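Macrolide 2'-phosphotransferase MphH (PDB 5UXD) binds the macrolide azithromycin and probably transfers a phosphate from a guanine nucleotide to the 2'-hydroxyl of such antibiotics, a reaction that confers resistance. Local coordinates at residues M230-S235 with A239-A244; Q246-A249 with R254-P257. All coordinates share one frame; numbering follows the deposited sequence. Where two conformers were deposited one is given.

Contact 1: M230-S235 with A239-A244. With ZIT (azithromycin), chain C.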
ATOM      1  N   MET A 230      10.707  -2.957   3.273  1.00 16.38           N
ATOM      2  CA  MET A 230      10.607  -4.448   3.516  0.50 16.09           C
ATOM      3  C   MET A 230      10.214  -5.435   2.367  1.00 11.57           C
ATOM      4  O   MET A 230      10.776  -6.560   2.121  1.00 14.71           O
ATOM      5  CB  MET A 230       9.667  -4.703   4.684  0.50 18.82           C
ATOM      6  CG  MET A 230       8.234  -4.371   4.378  0.50 17.45           C
ATOM      7  SD  MET A 230       7.193  -4.733   5.792  0.50 20.88           S
ATOM      8  CE  MET A 230       7.728  -6.386   6.168  0.50 18.74           C
ATOM      9  N   PHE A 231       9.338  -4.941   1.489  1.00 13.04           N
ATOM     10  CA  PHE A 231       8.958  -5.837   0.399  1.00 12.89           C
ATOM     11  C   PHE A 231      10.112  -6.029  -0.582  1.00 17.27           C
ATOM     12  O   PHE A 231      10.320  -7.136  -1.099  1.00 13.88           O
ATOM     13  CB  PHE A 231       7.684  -5.322  -0.301  1.00 15.17           C
ATOM     14  CG  PHE A 231       6.494  -5.198   0.642  1.00 19.02           C
ATOM     15  CD1 PHE A 231       5.859  -6.326   1.129  1.00 28.56           C
ATOM     16  CD2 PHE A 231       6.060  -3.950   1.090  1.00 21.44           C
ATOM     17  CE1 PHE A 231       4.790  -6.217   2.020  1.00 21.15           C
ATOM     18  CE2 PHE A 231       4.992  -3.838   1.979  1.00 19.73           C
ATOM     19  CZ  PHE A 231       4.362  -4.974   2.440  1.00 23.64           C
ATOM     20  N   HIS A 232      10.888  -4.971  -0.830  1.00 17.78           N
ATOM     21  CA  HIS A 232      12.112  -5.112  -1.612  1.00 13.44           C
ATOM     22  C   HIS A 232      13.126  -6.002  -0.895  1.00 16.61           C
ATOM     23  O   HIS A 232      13.772  -6.850  -1.522  1.00 18.72           O
ATOM     24  CB  HIS A 232      12.704  -3.731  -1.897  1.00 12.52           C
ATOM     25  CG  HIS A 232      13.730  -3.716  -2.990  1.00 12.49           C
ATOM     26  ND1 HIS A 232      15.071  -3.530  -2.745  1.00 12.35           N
ATOM     27  CD2 HIS A 232      13.614  -3.882  -4.329  1.00 17.62           C
ATOM     28  CE1 HIS A 232      15.740  -3.569  -3.884  1.00 12.87           C
ATOM     29  NE2 HIS A 232      14.880  -3.789  -4.864  1.00 13.41           N
ATOM     30  N   GLN A 233      13.266  -5.836   0.424  1.00 13.98           N
ATOM     31  CA  GLN A 233      14.263  -6.604   1.153  1.00 11.69           C
ATOM     32  C   GLN A 233      13.985  -8.098   1.078  1.00 14.85           C
ATOM     33  O   GLN A 233      14.923  -8.901   0.947  1.00 14.00           O
ATOM     34  CB  GLN A 233      14.339  -6.149   2.613  1.00 12.20           C
ATOM     35  CG  GLN A 233      15.607  -6.632   3.336  1.00 10.23           C
ATOM     36  CD  GLN A 233      15.453  -8.043   3.916  1.00 13.88           C
ATOM     37  OE1 GLN A 233      14.365  -8.427   4.340  1.00 13.84           O
ATOM     38  NE2 GLN A 233      16.541  -8.808   3.947  1.00 17.84           N
ATOM     39  N   VAL A 234      12.712  -8.497   1.149  1.00 15.97           N
ATOM     40  CA  VAL A 234      12.431  -9.928   1.165  1.00 15.15           C
ATOM     41  C   VAL A 234      12.484 -10.550  -0.232  1.00 15.27           C
ATOM     42  O   VAL A 234      12.638 -11.776  -0.346  1.00 21.28           O
ATOM     43  CB  VAL A 234      11.086 -10.208   1.861  1.00 18.27           C
ATOM     44  CG1 VAL A 234      11.146  -9.814   3.347  1.00 17.08           C
ATOM     45  CG2 VAL A 234       9.968  -9.482   1.160  1.00 25.92           C
ATOM     46  N   SER A 235      12.403  -9.752  -1.309  1.00 15.54           N
ATOM     47  CA  SER A 235      12.318 -10.309  -2.656  1.00 14.73           C
ATOM     48  C   SER A 235      13.581 -10.141  -3.491  1.00 23.66           C
ATOM     49  O   SER A 235      13.793 -10.926  -4.423  1.00 19.70           O
ATOM     50  CB  SER A 235      11.132  -9.694  -3.425  1.00 15.76           C
ATOM     51  OG  SER A 235      11.338  -8.320  -3.734  1.00 21.72           O
ATOM     52  N   ALA A 239      22.565  -7.935  -2.376  1.00 16.19           N
ATOM     53  CA  ALA A 239      23.336  -6.835  -2.951  1.00 13.11           C
ATOM     54  C   ALA A 239      22.451  -5.833  -3.674  1.00 20.10           C
ATOM     55  O   ALA A 239      22.846  -4.672  -3.830  1.00 19.44           O
ATOM     56  CB  ALA A 239      24.407  -7.356  -3.912  1.00 18.74           C
ATOM     57  N   ILE A 240      21.270  -6.261  -4.118  1.00 16.11           N
ATOM     58  CA  ILE A 240      20.341  -5.354  -4.776  1.00 17.11           C
ATOM     59  C   ILE A 240      19.583  -4.533  -3.739  1.00 16.89           C
ATOM     60  O   ILE A 240      19.349  -3.335  -3.929  1.00 14.33           O
ATOM     61  CB  ILE A 240      19.394  -6.155  -5.689  1.00 17.88           C
ATOM     62  CG1 ILE A 240      20.186  -6.899  -6.763  1.00 21.52           C
ATOM     63  CG2 ILE A 240      18.351  -5.239  -6.320  1.00 13.72           C
ATOM     64  CD1 ILE A 240      20.923  -5.985  -7.722  1.00 15.19           C
ATOM     65  N   PHE A 241      19.212  -5.146  -2.609  1.00 16.27           N
ATOM     66  CA  PHE A 241      18.676  -4.341  -1.511  1.00 14.70           C
ATOM     67  C   PHE A 241      19.682  -3.280  -1.070  1.00 21.12           C
ATOM     68  O   PHE A 241      19.301  -2.151  -0.735  1.00 16.59           O
ATOM     69  CB  PHE A 241      18.272  -5.221  -0.323  1.00 13.18           C
ATOM     70  CG  PHE A 241      17.587  -4.445   0.799  1.00 16.94           C
ATOM     71  CD1 PHE A 241      16.373  -3.838   0.576  1.00 16.98           C
ATOM     72  CD2 PHE A 241      18.179  -4.321   2.064  1.00 19.16           C
ATOM     73  CE1 PHE A 241      15.730  -3.121   1.577  1.00 14.75           C
ATOM     74  CE2 PHE A 241      17.537  -3.598   3.097  1.00 13.75           C
ATOM     75  CZ  PHE A 241      16.314  -2.999   2.841  1.00 14.52           C
ATOM     76  N   GLU A 242      20.981  -3.613  -1.087  1.00 16.51           N
ATOM     77  CA  GLU A 242      21.979  -2.623  -0.693  1.00 18.47           C
ATOM     78  C   GLU A 242      22.027  -1.449  -1.673  1.00 19.11           C
ATOM     79  O   GLU A 242      22.259  -0.309  -1.258  1.00 18.29           O
ATOM     80  CB  GLU A 242      23.354  -3.287  -0.547  1.00 18.66           C
ATOM     81  CG  GLU A 242      24.506  -2.321  -0.256  1.00 33.20           C
ATOM     82  CD  GLU A 242      24.216  -1.367   0.902  1.00 48.21           C
ATOM     83  OE1 GLU A 242      24.498  -0.155   0.762  1.00 40.73           O
ATOM     84  OE2 GLU A 242      23.711  -1.828   1.951  1.00 43.30           O
ATOM     85  N   VAL A 243      21.822  -1.703  -2.974  1.00 17.47           N
ATOM     86  CA  VAL A 243      21.718  -0.611  -3.948  1.00 18.64           C
ATOM     87  C   VAL A 243      20.538   0.301  -3.602  1.00 17.44           C
ATOM     88  O   VAL A 243      20.627   1.535  -3.703  1.00 16.16           O
ATOM     89  CB  VAL A 243      21.583  -1.182  -5.377  1.00 18.54           C
ATOM     90  CG1 VAL A 243      21.081  -0.116  -6.355  1.00 17.28           C
ATOM     91  CG2 VAL A 243      22.913  -1.762  -5.875  1.00 19.44           C
ATOM     92  N   ALA A 244      19.411  -0.291  -3.191  1.00 17.16           N
ATOM     93  CA  ALA A 244      18.254   0.489  -2.754  1.00 15.28           C
ATOM     94  C   ALA A 244      18.569   1.315  -1.514  1.00 14.19           C
ATOM     95  O   ALA A 244      18.175   2.483  -1.426  1.00 14.88           O
ATOM     96  CB  ALA A 244      17.074  -0.444  -2.473  1.00 14.09           C
TER
HETATM   97  C1  ZIT C 501       1.537  -9.487   0.422  1.00 28.02           C
HETATM   98  C2  ZIT C 501       0.624  -8.395   1.075  1.00 34.28           C
HETATM   99  C3  ZIT C 501      -0.370  -9.153   1.922  1.00 26.61           C
HETATM  100  C4  ZIT C 501      -1.631  -9.297   1.030  1.00 34.43           C
HETATM  101  C5  ZIT C 501      -2.776 -10.024   1.757  1.00 33.65           C
HETATM  102  C6  ZIT C 501      -2.935 -11.391   1.148  1.00 37.85           C
HETATM  103  C7  ZIT C 501      -3.769 -11.326  -0.151  1.00 32.18           C
HETATM  104  C8  ZIT C 501      -3.916 -12.764  -0.749  1.00 37.06           C
HETATM  105  C9  ZIT C 501      -3.032 -12.931  -2.017  1.00 34.94           C
HETATM  106  N10 ZIT C 501      -1.561 -13.247  -1.617  1.00 38.42           N
HETATM  107  C11 ZIT C 501      -0.573 -12.764  -2.566  1.00 44.11           C
HETATM  108  C12 ZIT C 501       0.659 -12.257  -1.799  1.00 38.32           C
HETATM  109  C13 ZIT C 501       1.643 -11.396  -2.595  1.00 42.78           C
HETATM  110  C14 ZIT C 501       2.471 -10.564  -1.616  1.00 32.34           C
HETATM  111  C15 ZIT C 501       3.657  -9.960  -2.342  1.00 37.69           C
HETATM  112  C16 ZIT C 501       4.384  -8.927  -1.424  1.00 34.49           C
HETATM  113  C17 ZIT C 501       1.460  -7.366   1.771  1.00 37.88           C
HETATM  114  C18 ZIT C 501      -2.036  -7.931   0.539  1.00 34.45           C
HETATM  115  C19 ZIT C 501      -3.608 -12.315   2.172  1.00 33.46           C
HETATM  116  C20 ZIT C 501      -5.311 -13.019  -1.067  1.00 45.89           C
HETATM  117  C21 ZIT C 501      -1.427 -14.681  -1.322  1.00 30.11           C
HETATM  118  C22 ZIT C 501      -0.193 -13.843  -3.560  1.00 48.31           C
HETATM  119  C23 ZIT C 501       0.927 -10.442  -3.564  1.00 40.34           C
HETATM  120  O1  ZIT C 501       2.084 -10.320   1.121  1.00 40.89           O
HETATM  121  O6  ZIT C 501      -1.665 -11.938   0.825  1.00 37.50           O
HETATM  122  O12 ZIT C 501       1.378 -13.335  -1.247  1.00 40.35           O
HETATM  123  O13 ZIT C 501       2.525 -12.260  -3.342  1.00 45.91           O
HETATM  124  O14 ZIT C 501       1.683  -9.483  -1.082  1.00 33.56           O
HETATM  125  C1A ZIT C 501      -4.469  -8.678   2.792  1.00 39.15           C
HETATM  126  C2A ZIT C 501      -5.620  -7.738   2.501  1.00 42.63           C
HETATM  127  C3A ZIT C 501      -5.969  -6.986   3.735  1.00 37.51           C
HETATM  128  C4A ZIT C 501      -6.266  -7.912   4.844  1.00 40.62           C
HETATM  129  C5A ZIT C 501      -5.233  -9.032   5.020  1.00 27.64           C
HETATM  130  C6A ZIT C 501      -5.711 -10.085   5.932  1.00 29.39           C
HETATM  131  C7A ZIT C 501      -8.319  -6.841   3.161  1.00 51.69           C
HETATM  132  C8A ZIT C 501      -7.394  -5.178   4.580  1.00 37.87           C
HETATM  133  O1A ZIT C 501      -3.996  -9.297   1.625  1.00 33.55           O
HETATM  134  O2A ZIT C 501      -5.292  -6.826   1.450  1.00 45.90           O
HETATM  135  N3A ZIT C 501      -7.131  -6.084   3.452  1.00 48.10           N
HETATM  136  O5A ZIT C 501      -4.883  -9.701   3.759  1.00 38.05           O
HETATM  137  C1B ZIT C 501       0.154  -9.038   4.269  1.00 33.47           C
HETATM  138  C2B ZIT C 501       0.404  -7.943   5.275  1.00 24.73           C
HETATM  139  C3B ZIT C 501      -0.759  -7.684   6.162  1.00 27.42           C
HETATM  140  C4B ZIT C 501      -1.235  -8.942   6.785  1.00 27.28           C
HETATM  141  C5B ZIT C 501      -1.579  -9.955   5.728  1.00 30.61           C
HETATM  142  C6B ZIT C 501      -2.088 -11.182   6.424  1.00 22.96           C
HETATM  143  C7B ZIT C 501      -0.320  -6.652   7.274  1.00 29.57           C
HETATM  144  C8B ZIT C 501      -1.897  -5.771   5.201  1.00 38.84           C
HETATM  145  O1B ZIT C 501      -0.652  -8.541   3.209  1.00 39.24           O
HETATM  146  O3B ZIT C 501      -1.860  -7.166   5.387  1.00 32.16           O
HETATM  147  O4B ZIT C 501      -2.471  -8.685   7.488  1.00 30.87           O
HETATM  148  O5B ZIT C 501      -0.441 -10.282   4.848  1.00 27.59           O
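The aliphatic part of Q233 covers one face of the F241 ring where helix 230-235 meets the start of helix 238-250. Its CG sits 3.5 Å from the centroid of the F241 ring, 9° off the ring normal, a CH-pi contact made almost over the centre. Q233 CB adds a second contact on this face, 3.5 Å from F241 CE1. The bend at chi2 lets the aliphatic half of Q233 cover the ring while the amide turns off, its plane 83° from that of the ring, to give OE1 to T264 OG1 in a hydrogen bond. The same ring is met at its edge by H232, whose ND1 lies in the ring plane 3.6 Å from F241 CD1. H232 swings its imidazole across to the second helix, its CG trans to the main-chain nitrogen, and so brings CE1 to 3.6 Å from I240 O and 3.7 Å from A244 CB. I240 O lies in the imidazole plane, but it meets a carbon there and is already the acceptor for A244 N in the helix. Q233 and H232 thus hold F241 over a face and at an edge. Packing slackens toward the partly exposed I240, which offers CG2 to H232 CE1 at 3.9 Å while the end of its side chain leads off. From the far side of its helix F231 enters the azithromycin pocket, CE1 3.5 Å from C17 of the drug. The two short segments run nearly antiparallel, at 155° with axes 8.9 Å apart, as a helical hairpin in the alpha-helical part of this kinase-like fold. Helix 119-133 packs on H232 and I240, and helix 259-268 on M230, Q233, V234 and F241.

Contact 2: Q246-A249 with R254-P257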
ATOM      1  N   GLN A 246      21.504   2.430  -0.614  1.00 18.96           N
ATOM      2  CA  GLN A 246      22.415   3.516  -0.976  1.00 17.81           C
ATOM      3  C   GLN A 246      21.656   4.688  -1.588  1.00 24.88           C
ATOM      4  O   GLN A 246      21.880   5.848  -1.220  1.00 21.18           O
ATOM      5  CB  GLN A 246      23.481   2.996  -1.948  1.00 19.93           C
ATOM      6  CG  GLN A 246      24.288   4.084  -2.631  1.00 27.76           C
ATOM      7  CD  GLN A 246      25.365   4.633  -1.720  1.00 28.39           C
ATOM      8  OE1 GLN A 246      25.783   3.961  -0.777  1.00 34.69           O
ATOM      9  NE2 GLN A 246      25.825   5.855  -1.995  1.00 29.87           N
ATOM     10  N   ALA A 247      20.734   4.402  -2.513  1.00 19.03           N
ATOM     11  CA  ALA A 247      19.896   5.457  -3.077  1.00 23.24           C
ATOM     12  C   ALA A 247      19.016   6.099  -2.004  1.00 17.71           C
ATOM     13  O   ALA A 247      18.812   7.319  -2.007  1.00 17.03           O
ATOM     14  CB  ALA A 247      19.047   4.889  -4.226  1.00 18.25           C
ATOM     15  N   TYR A 248      18.516   5.300  -1.055  1.00 15.36           N
ATOM     16  CA  TYR A 248      17.737   5.849   0.055  1.00 17.86           C
ATOM     17  C   TYR A 248      18.556   6.861   0.858  1.00 17.95           C
ATOM     18  O   TYR A 248      18.093   7.971   1.151  1.00 19.07           O
ATOM     19  CB  TYR A 248      17.262   4.701   0.952  1.00 11.99           C
ATOM     20  CG  TYR A 248      16.371   5.085   2.106  1.00 14.76           C
ATOM     21  CD1 TYR A 248      15.177   5.770   1.895  1.00 14.11           C
ATOM     22  CD2 TYR A 248      16.708   4.732   3.406  1.00 16.39           C
ATOM     23  CE1 TYR A 248      14.347   6.109   2.958  1.00 15.15           C
ATOM     24  CE2 TYR A 248      15.898   5.060   4.470  1.00 14.87           C
ATOM     25  CZ  TYR A 248      14.714   5.744   4.243  1.00 12.83           C
ATOM     26  OH  TYR A 248      13.900   6.059   5.304  1.00 13.51           O
ATOM     27  N   ALA A 249      19.772   6.484   1.245  1.00 18.19           N
ATOM     28  CA  ALA A 249      20.619   7.406   2.008  1.00 16.95           C
ATOM     29  C   ALA A 249      21.020   8.610   1.166  1.00 21.59           C
ATOM     30  O   ALA A 249      21.072   9.742   1.667  1.00 17.04           O
ATOM     31  CB  ALA A 249      21.850   6.667   2.524  1.00 18.66           C
ATOM     32  N   ARG A 254      17.639   7.700   6.426  1.00 16.00           N
ATOM     33  CA  ARG A 254      18.514   7.414   7.565  1.00 13.55           C
ATOM     34  C   ARG A 254      18.305   5.972   8.030  1.00 21.08           C
ATOM     35  O   ARG A 254      17.667   5.716   9.061  1.00 16.51           O
ATOM     36  CB  ARG A 254      18.285   8.421   8.693  1.00 21.14           C
ATOM     37  CG  ARG A 254      18.670   9.855   8.271  1.00 23.12           C
ATOM     38  CD  ARG A 254      18.479  10.910   9.370  1.00 27.69           C
ATOM     39  NE  ARG A 254      17.097  10.976   9.831  1.00 29.75           N
ATOM     40  CZ  ARG A 254      16.081  11.440   9.107  1.00 47.69           C
ATOM     41  NH1 ARG A 254      16.281  11.886   7.872  1.00 49.83           N
ATOM     42  NH2 ARG A 254      14.855  11.452   9.618  1.00 44.09           N
ATOM     43  N   PRO A 255      18.840   5.001   7.293  1.00 16.15           N
ATOM     44  CA  PRO A 255      18.693   3.602   7.704  1.00 15.06           C
ATOM     45  C   PRO A 255      19.606   3.305   8.881  1.00 18.45           C
ATOM     46  O   PRO A 255      20.498   4.089   9.209  1.00 23.72           O
ATOM     47  CB  PRO A 255      19.118   2.825   6.452  1.00 18.18           C
ATOM     48  CG  PRO A 255      20.117   3.711   5.799  1.00 20.29           C
ATOM     49  CD  PRO A 255      19.670   5.138   6.084  1.00 15.98           C
ATOM     50  N   TRP A 256      19.346   2.180   9.547  1.00 19.91           N
ATOM     51  CA  TRP A 256      20.137   1.737  10.691  1.00 16.18           C
ATOM     52  C   TRP A 256      20.674   0.330  10.422  1.00 20.31           C
ATOM     53  O   TRP A 256      20.158  -0.383   9.553  1.00 18.15           O
ATOM     54  CB  TRP A 256      19.303   1.762  11.986  1.00 17.16           C
ATOM     55  CG  TRP A 256      17.970   1.031  11.871  1.00 15.07           C
ATOM     56  CD1 TRP A 256      17.691  -0.226  12.318  1.00 17.65           C
ATOM     57  CD2 TRP A 256      16.752   1.520  11.261  1.00 16.69           C
ATOM     58  NE1 TRP A 256      16.384  -0.555  12.025  1.00 16.82           N
ATOM     59  CE2 TRP A 256      15.786   0.501  11.388  1.00 19.39           C
ATOM     60  CE3 TRP A 256      16.390   2.719  10.633  1.00 15.09           C
ATOM     61  CZ2 TRP A 256      14.474   0.642  10.905  1.00 18.54           C
ATOM     62  CZ3 TRP A 256      15.087   2.862  10.161  1.00 20.95           C
ATOM     63  CH2 TRP A 256      14.148   1.821  10.290  1.00 18.00           C
ATOM     64  N   PRO A 257      21.739  -0.086  11.125  1.00 18.19           N
ATOM     65  CA  PRO A 257      22.418  -1.350  10.765  1.00 23.43           C
ATOM     66  C   PRO A 257      21.525  -2.582  10.728  1.00 16.33           C
ATOM     67  O   PRO A 257      21.689  -3.419   9.841  1.00 20.55           O
ATOM     68  CB  PRO A 257      23.492  -1.481  11.853  1.00 21.39           C
ATOM     69  CG  PRO A 257      23.838  -0.047  12.185  1.00 23.05           C
ATOM     70  CD  PRO A 257      22.536   0.725  12.057  1.00 18.14           C
TER
HETATM   71  O   HOH W   1      14.732   8.057   6.991  1.00 15.84           O
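The last turn of helix 238-250 and the loop that leads from it to helix 259-268 fold together here, Y248 and A249 from the helix meeting R254 and P255 from the returning chain. Y248 has the largest share of the contact. A chi1 of -177° carries its ring away from the main-chain nitrogen and toward the loop, where CE2 comes within 3.7 Å of the backbone N of R254 and CD2 within 4.0 Å of P255 CD. The tyrosine and proline side chains lie alongside each other, pointing opposite ways. A249 CB touches the same proline carbon more loosely, 4.4 Å from P255 CD, at the exposed margin. The connection is a tight helix-to-helix return: only four residues separate the two segments, and the chain comes back so closely that the CA atoms of A249 and R254 are 5.9 Å apart. Its polar link runs through a water, which lies 2.7 Å from Y248 OH and accepts the N-H of R254 at 3.0 Å from that nitrogen. The water thereby joins the loop amide to the phenol. Y248 OH has a second partner in H133 ND1, and the imidazole of H133 also meets the phenol ring with the two planes about perpendicular. V129 and A130 of helix 119-133 touch Y248 as well, so the buried ring sits between that helix and the loop. R254 turns its CB away from the helix and contributes here through its main chain, while its side chain extends to H191. Farther along the loop, W256 NE1 is hydrogen-bonded to C187 O, and the indole rests against P189 and D224.

Contacts 1 and 2 follow each other along the chain and share helix 238-250: residues 239-244 serve the first, 246-249 the second, and their centres are about 12 Å apart. The two pairs of segments do not otherwise touch. Helix 119-133 packs against both. Of the two, only contact 1 includes a pocket residue, F231, which turns away from the interface with helix 238-250 toward the drug and whose ring also meets Y200 of the azithromycin pocket; contact 2 lies away from the drug and nucleotide sites. The centres of contacts 1 and 2 are about 17 and 21 Å from the centre of the chain, respectively, on the same side of it.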